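Local coordinates for protein putative sugar kinase PH1459 (Pyrococcus horikoshii, PDB 3EWM) that probably phosphorylates a sugar such as fructose at the expense of ATP, as a carbohydrate kinase of the PfkB family, at residues 148-152 and 184-188; 112-117 and 143-147. All coordinates share one frame; numbering follows the deposited sequence.

Interaction 1 (148-152 and 184-188); sequences IKKIK and KLADI
Ile148 and Leu185 form the close-packed half of this contact, where the last turns of two consecutive helices, 140-151 and 172-185, lie side by side. CG2 of Ile148, not its longer branch, does the touching: it meets Leu185 CB at 3.8 Å, and the two side chains cross obliquely. The torsion that sets CG2 anti to the backbone N (chi1 -55° for CG1) sends the ethyl arm away from Leu185, into a layer where Ile148 also packs on Val128, Phe130 and Ile157. Both methyls of Leu185 come up against CG of Lys149 from one side, CD2 at 3.9 Å; beyond that point the extended lysine runs on to an exposed end.

The other half is looser and polar. Lys152, just past its helix end, starts anti to the backbone N (chi1 -176°) and bends twice, bringing its ammonium to the C-terminal end of helix 172-185. There NZ lies 2.6 Å from Leu185 O, above the carbonyl plane rather than on a lone pair. The salt bridge to Asp187 is weaker, with NZ 3.3 Å from OD2, but a water reinforces it by accepting from Lys152 NZ at 2.6 Å and donating to Asp187 OD1 at 3.0 Å. Asp187 OD2 has its stronger partner in the backbone N of Ile157. The positive charge at a helix C-terminus probably also suits the helix dipole. Neighbouring helices packed against the parallel part of a mixed sheet, each leading into its next strand, are typical of the beta-alpha-beta crossovers of the ribokinase-like fold.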
ATOM      1  N   ILE A 148      25.696   5.257   9.098  1.00  9.23           N
ATOM      2  CA  ILE A 148      25.978   5.271  10.525  1.00 10.00           C
ATOM      3  C   ILE A 148      27.456   4.986  10.816  1.00 10.43           C
ATOM      4  O   ILE A 148      28.081   5.717  11.562  1.00  9.89           O
ATOM      5  CB  ILE A 148      25.060   4.265  11.269  1.00 10.08           C
ATOM      6  CG1 ILE A 148      23.577   4.557  10.963  1.00  9.22           C
ATOM      7  CG2 ILE A 148      25.344   4.259  12.778  1.00 12.11           C
ATOM      8  CD1 ILE A 148      23.122   6.027  11.182  1.00  9.86           C
ATOM      9  N   LYS A 149      28.009   3.941  10.206  1.00 10.81           N
ATOM     10  CA  LYS A 149      29.439   3.658  10.353  1.00 12.51           C
ATOM     11  C   LYS A 149      30.310   4.826   9.891  1.00 13.07           C
ATOM     12  O   LYS A 149      31.301   5.152  10.539  1.00 13.30           O
ATOM     13  CB  LYS A 149      29.810   2.362   9.628  1.00 11.64           C
ATOM     14  CG  LYS A 149      29.121   1.147  10.240  1.00 11.24           C
ATOM     15  CD  LYS A 149      29.481  -0.154   9.564  1.00 10.84           C
ATOM     16  CE  LYS A 149      28.765  -1.334  10.274  1.00 13.17           C
ATOM     17  NZ  LYS A 149      28.673  -2.578   9.489  1.00 12.87           N
ATOM     18  N   LYS A 150      29.929   5.467   8.791  1.00 14.82           N
ATOM     19  CA  LYS A 150      30.689   6.603   8.253  1.00 16.43           C
ATOM     20  C   LYS A 150      30.756   7.767   9.242  1.00 17.81           C
ATOM     21  O   LYS A 150      31.812   8.398   9.395  1.00 17.49           O
ATOM     22  CB  LYS A 150      30.055   7.107   6.950  1.00 16.78           C
ATOM     23  CG  LYS A 150      30.921   8.103   6.206  1.00 18.29           C
ATOM     24  CD  LYS A 150      30.103   9.262   5.705  1.00 21.65           C
ATOM     25  CE  LYS A 150      30.184  10.481   6.592  1.00 21.23           C
ATOM     26  NZ  LYS A 150      31.444  11.241   6.325  1.00 22.10           N
ATOM     27  N   ILE A 151      29.634   8.058   9.899  1.00 18.88           N
ATOM     28  CA  ILE A 151      29.556   9.207  10.813  1.00 21.40           C
ATOM     29  C   ILE A 151      29.904   8.919  12.269  1.00 22.08           C
ATOM     30  O   ILE A 151      30.028   9.854  13.060  1.00 23.21           O
ATOM     31  CB  ILE A 151      28.168   9.867  10.837  1.00 21.55           C
ATOM     32  CG1 ILE A 151      27.114   8.867  11.295  1.00 22.56           C
ATOM     33  CG2 ILE A 151      27.838  10.521   9.512  1.00 23.51           C
ATOM     34  CD1 ILE A 151      25.991   9.516  12.041  1.00 24.27           C
ATOM     35  N   LYS A 152      30.014   7.644  12.631  1.00 23.29           N
ATOM     36  CA  LYS A 152      30.467   7.253  13.959  1.00 24.54           C
ATOM     37  C   LYS A 152      31.735   8.038  14.299  1.00 25.20           C
ATOM     38  O   LYS A 152      32.677   8.064  13.511  1.00 25.11           O
ATOM     39  CB  LYS A 152      30.737   5.743  14.008  1.00 24.80           C
ATOM     40  CG  LYS A 152      31.130   5.223  15.394  1.00 26.55           C
ATOM     41  CD  LYS A 152      29.897   5.087  16.268  1.00 27.23           C
ATOM     42  CE  LYS A 152      30.114   5.694  17.631  1.00 28.49           C
ATOM     43  NZ  LYS A 152      28.820   5.844  18.367  1.00 29.58           N
ATOM     44  N   LYS A 184      25.450  -1.169  19.096  1.00 14.56           N
ATOM     45  CA  LYS A 184      26.877  -0.952  19.353  1.00 15.93           C
ATOM     46  C   LYS A 184      27.418   0.324  18.704  1.00 15.60           C
ATOM     47  O   LYS A 184      28.362   0.921  19.209  1.00 15.97           O
ATOM     48  CB  LYS A 184      27.692  -2.184  18.951  1.00 15.87           C
ATOM     49  CG  LYS A 184      27.559  -3.317  19.979  1.00 18.42           C
ATOM     50  CD  LYS A 184      28.370  -4.533  19.589  1.00 21.28           C
ATOM     51  CE  LYS A 184      28.558  -5.452  20.782  1.00 23.37           C
ATOM     52  NZ  LYS A 184      29.498  -6.571  20.454  1.00 27.12           N
ATOM     53  N   LEU A 185      26.783   0.756  17.618  1.00 15.53           N
ATOM     54  CA  LEU A 185      27.152   1.998  16.949  1.00 15.48           C
ATOM     55  C   LEU A 185      26.509   3.205  17.600  1.00 15.21           C
ATOM     56  O   LEU A 185      26.969   4.329  17.416  1.00 15.65           O
ATOM     57  CB  LEU A 185      26.771   1.958  15.470  1.00 15.90           C
ATOM     58  CG  LEU A 185      27.590   1.046  14.538  1.00 16.21           C
ATOM     59  CD1 LEU A 185      26.748   0.685  13.357  1.00 13.36           C
ATOM     60  CD2 LEU A 185      28.897   1.719  14.110  1.00 17.99           C
ATOM     61  N   ALA A 186      25.457   2.980  18.382  1.00 14.51           N
ATOM     62  CA  ALA A 186      24.684   4.093  18.918  1.00 14.22           C
ATOM     63  C   ALA A 186      25.246   4.642  20.224  1.00 14.26           C
ATOM     64  O   ALA A 186      25.619   3.895  21.125  1.00 14.41           O
ATOM     65  CB  ALA A 186      23.213   3.705  19.079  1.00 13.49           C
ATOM     66  N   ASP A 187      25.296   5.963  20.298  1.00 13.75           N
ATOM     67  CA  ASP A 187      25.563   6.672  21.541  1.00 13.77           C
ATOM     68  C   ASP A 187      24.329   6.646  22.427  1.00 13.14           C
ATOM     69  O   ASP A 187      24.434   6.511  23.638  1.00 12.99           O
ATOM     70  CB  ASP A 187      25.893   8.118  21.227  1.00 13.45           C
ATOM     71  CG  ASP A 187      27.156   8.245  20.413  1.00 15.80           C
ATOM     72  OD1 ASP A 187      28.243   8.133  21.015  1.00 16.27           O
ATOM     73  OD2 ASP A 187      27.051   8.461  19.190  1.00 14.36           O
ATOM     74  N   ILE A 188      23.169   6.786  21.791  1.00 12.30           N
ATOM     75  CA  ILE A 188      21.903   6.935  22.479  1.00 11.63           C
ATOM     76  C   ILE A 188      21.032   5.821  21.972  1.00 11.87           C
ATOM     77  O   ILE A 188      20.838   5.662  20.761  1.00 11.83           O
ATOM     78  CB  ILE A 188      21.252   8.299  22.147  1.00 11.85           C
ATOM     79  CG1 ILE A 188      22.154   9.445  22.611  1.00 13.90           C
ATOM     80  CG2 ILE A 188      19.858   8.412  22.759  1.00 11.67           C
ATOM     81  CD1 ILE A 188      22.225  10.581  21.602  1.00 15.92           C
TER
HETATM   82  O   HOH W   1      29.729   5.542  20.741  1.00 39.33           O

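Interaction 2 (112-117 and 143-147); sequences MTLNDI and TVMKV
Thr143 faces the backbone of Met112 and Thr113 and uses its two branches for different work. OG1 is placed beside its own backbone N by chi1 of -66°. From there OG1 donates to Met112 O over 2.6 Å, coming in 40° above the carbonyl plane. Pro139 O, just ahead of the helix and one turn back, is a second acceptor for the same hydroxyl, so the proton may be shared. The methyl CG2 turns the other way, lying 3.5 Å from Thr113 C and also meeting Ile117. A valine in place of Thr143 would probably leave Met112 O without this donor and so weaken the hold of the loop on the helix.

Ile117 closes the far end. Its CG1 points beside the backbone N, and a further turn at chi2 (-58°) folds CD1 back, so that both atoms gather round CG2 of Val147; the two side chains meet tip to tip, with Ile117 CG1 3.6 Å from Val147 CG2. Ile117 and Thr143 run past one another in opposite senses, with Ile117 CG1 3.8 Å from Thr143 CG2. Nearer the surface, Leu114 crosses the lysine chain of Lys146 at about a right angle, CD1 against CD at 3.8 Å, while the lysine bends away only at its last torsion. The selenomethionine Met112 touches Val144 more loosely, CE to CG2 at 4.4 Å.

Asp116, ending the short 3-10 turn, reaches back before it and probably steadies it, taking the N-H of Thr113 at OD2 (2.8 Å) and pairing with Lys55 as well. The loop leading into helix 119-124 is joined to helix 140-151; these helices come before and after strand 127-131 in the chain and touch each other, in the alpha/beta layering of the ribokinase-like fold.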
HETATM    1  N   MSE A 112      16.996   2.469  -0.580  1.00 12.26           N
HETATM    2  CA  MSE A 112      18.048   3.480  -0.540  1.00 15.06           C
HETATM    3  C   MSE A 112      19.402   2.882  -0.849  1.00 12.97           C
HETATM    4  O   MSE A 112      19.765   1.840  -0.325  1.00 10.96           O
HETATM    5  CB  MSE A 112      18.091   4.177   0.821  1.00 13.92           C
HETATM    6  CG  MSE A 112      16.987   5.194   0.974  1.00 16.78           C
HETATM    7 SE   MSE A 112      17.212   6.245   2.591  1.00 27.19          SE
HETATM    8  CE  MSE A 112      16.276   5.022   3.681  1.00 14.36           C
ATOM      9  N   THR A 113      20.141   3.543  -1.723  1.00 13.29           N
ATOM     10  CA  THR A 113      21.513   3.145  -1.983  1.00 13.02           C
ATOM     11  C   THR A 113      22.392   4.298  -1.539  1.00 12.78           C
ATOM     12  O   THR A 113      21.901   5.390  -1.216  1.00 12.58           O
ATOM     13  CB  THR A 113      21.743   2.827  -3.485  1.00 13.82           C
ATOM     14  OG1 THR A 113      21.391   3.973  -4.256  1.00 14.30           O
ATOM     15  CG2 THR A 113      20.877   1.643  -3.938  1.00 14.91           C
ATOM     16  N   LEU A 114      23.696   4.076  -1.531  1.00 12.47           N
ATOM     17  CA  LEU A 114      24.625   5.114  -1.108  1.00 12.54           C
ATOM     18  C   LEU A 114      24.511   6.408  -1.910  1.00 12.84           C
ATOM     19  O   LEU A 114      24.702   7.479  -1.363  1.00 10.89           O
ATOM     20  CB  LEU A 114      26.047   4.594  -1.143  1.00 12.48           C
ATOM     21  CG  LEU A 114      26.304   3.578  -0.040  1.00 13.14           C
ATOM     22  CD1 LEU A 114      27.593   2.821  -0.326  1.00 11.90           C
ATOM     23  CD2 LEU A 114      26.349   4.264   1.331  1.00 13.80           C
ATOM     24  N   ASN A 115      24.181   6.287  -3.193  1.00 13.55           N
ATOM     25  CA  ASN A 115      23.946   7.448  -4.052  1.00 15.57           C
ATOM     26  C   ASN A 115      22.797   8.324  -3.578  1.00 15.23           C
ATOM     27  O   ASN A 115      22.780   9.503  -3.888  1.00 16.29           O
ATOM     28  CB  ASN A 115      23.639   6.999  -5.474  1.00 17.12           C
ATOM     29  CG  ASN A 115      24.552   5.926  -5.936  1.00 21.32           C
ATOM     30  OD1 ASN A 115      24.188   4.742  -5.923  1.00 29.07           O
ATOM     31  ND2 ASN A 115      25.764   6.305  -6.306  1.00 23.32           N
ATOM     32  N   ASP A 116      21.844   7.739  -2.840  1.00 14.10           N
ATOM     33  CA  ASP A 116      20.652   8.448  -2.373  1.00 13.84           C
ATOM     34  C   ASP A 116      20.914   9.292  -1.130  1.00 14.07           C
ATOM     35  O   ASP A 116      20.050  10.058  -0.692  1.00 14.60           O
ATOM     36  CB  ASP A 116      19.505   7.470  -2.083  1.00 13.55           C
ATOM     37  CG  ASP A 116      19.071   6.688  -3.309  1.00 12.69           C
ATOM     38  OD1 ASP A 116      19.099   7.257  -4.421  1.00 10.87           O
ATOM     39  OD2 ASP A 116      18.704   5.502  -3.155  1.00 12.60           O
ATOM     40  N   ILE A 117      22.100   9.139  -0.559  1.00 13.44           N
ATOM     41  CA  ILE A 117      22.428   9.797   0.695  1.00 12.50           C
ATOM     42  C   ILE A 117      23.014  11.153   0.426  1.00 13.43           C
ATOM     43  O   ILE A 117      24.000  11.299  -0.323  1.00 12.79           O
ATOM     44  CB  ILE A 117      23.402   8.945   1.562  1.00 12.40           C
ATOM     45  CG1 ILE A 117      22.816   7.536   1.801  1.00 12.23           C
ATOM     46  CG2 ILE A 117      23.788   9.693   2.878  1.00  9.79           C
ATOM     47  CD1 ILE A 117      21.424   7.542   2.482  1.00 12.10           C
ATOM     48  N   THR A 143      22.756   0.277   3.312  1.00 10.46           N
ATOM     49  CA  THR A 143      23.008   1.671   3.056  1.00 10.13           C
ATOM     50  C   THR A 143      23.018   2.446   4.372  1.00 10.12           C
ATOM     51  O   THR A 143      23.969   3.176   4.652  1.00  8.90           O
ATOM     52  CB  THR A 143      21.973   2.259   2.080  1.00 10.23           C
ATOM     53  OG1 THR A 143      22.126   1.631   0.793  1.00  9.76           O
ATOM     54  CG2 THR A 143      22.154   3.773   1.945  1.00 11.22           C
ATOM     55  N   VAL A 144      21.973   2.258   5.180  1.00  9.23           N
ATOM     56  CA  VAL A 144      21.866   2.961   6.449  1.00  9.03           C
ATOM     57  C   VAL A 144      23.020   2.549   7.354  1.00  8.79           C
ATOM     58  O   VAL A 144      23.604   3.403   8.000  1.00  8.55           O
ATOM     59  CB  VAL A 144      20.482   2.766   7.119  1.00  8.31           C
ATOM     60  CG1 VAL A 144      20.427   3.355   8.535  1.00  9.54           C
ATOM     61  CG2 VAL A 144      19.409   3.422   6.260  1.00  8.56           C
HETATM   62  N   MSE A 145      23.374   1.265   7.361  1.00  9.26           N
HETATM   63  CA  MSE A 145      24.453   0.812   8.248  1.00 11.07           C
HETATM   64  C   MSE A 145      25.756   1.502   7.862  1.00 10.40           C
HETATM   65  O   MSE A 145      26.521   1.920   8.721  1.00 10.05           O
HETATM   66  CB  MSE A 145      24.604  -0.711   8.241  1.00 11.44           C
HETATM   67  CG  MSE A 145      23.450  -1.461   8.928  1.00 16.62           C
HETATM   68 SE   MSE A 145      23.100  -0.765  10.735  1.00 30.91          SE
HETATM   69  CE  MSE A 145      24.753  -1.313  11.559  1.00 21.83           C
ATOM     70  N   LYS A 146      25.980   1.640   6.560  1.00 10.75           N
ATOM     71  CA  LYS A 146      27.130   2.396   6.063  1.00 10.24           C
ATOM     72  C   LYS A 146      27.109   3.865   6.463  1.00  9.77           C
ATOM     73  O   LYS A 146      28.119   4.395   6.877  1.00  9.72           O
ATOM     74  CB  LYS A 146      27.272   2.216   4.554  1.00 11.24           C
ATOM     75  CG  LYS A 146      27.755   0.811   4.237  1.00 13.47           C
ATOM     76  CD  LYS A 146      28.056   0.606   2.772  1.00 18.71           C
ATOM     77  CE  LYS A 146      28.736  -0.746   2.606  1.00 19.55           C
ATOM     78  NZ  LYS A 146      27.801  -1.866   2.917  1.00 22.37           N
ATOM     79  N   VAL A 147      25.957   4.513   6.370  1.00  9.23           N
ATOM     80  CA  VAL A 147      25.857   5.916   6.781  1.00  9.43           C
ATOM     81  C   VAL A 147      26.280   6.087   8.242  1.00  9.37           C
ATOM     82  O   VAL A 147      27.134   6.924   8.578  1.00  9.26           O
ATOM     83  CB  VAL A 147      24.437   6.476   6.528  1.00  9.07           C
ATOM     84  CG1 VAL A 147      24.295   7.878   7.093  1.00  9.50           C
ATOM     85  CG2 VAL A 147      24.113   6.473   5.033  1.00 10.92           C
TER

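Helix 140-151 carries both contacts. Interaction 2 holds its earlier turns against the loop at 112-117, and interaction 1 sets its last turn against the end of helix 172-185. Their centres lie 14 Å apart, yet they meet directly through Met145, a selenomethionine that takes no part in interaction 2 itself: its CE is 3.3 Å from CD1 of Leu185, the leucine at the middle of interaction 1. The two differ in their relation to nucleotide binding. Interaction 1 leads into strand 188-192, and the side chain of Ala186 is about 9 Å from that of Lys190, an ATP-binding residue, whereas interaction 2 lies away from the ATP-binding residues.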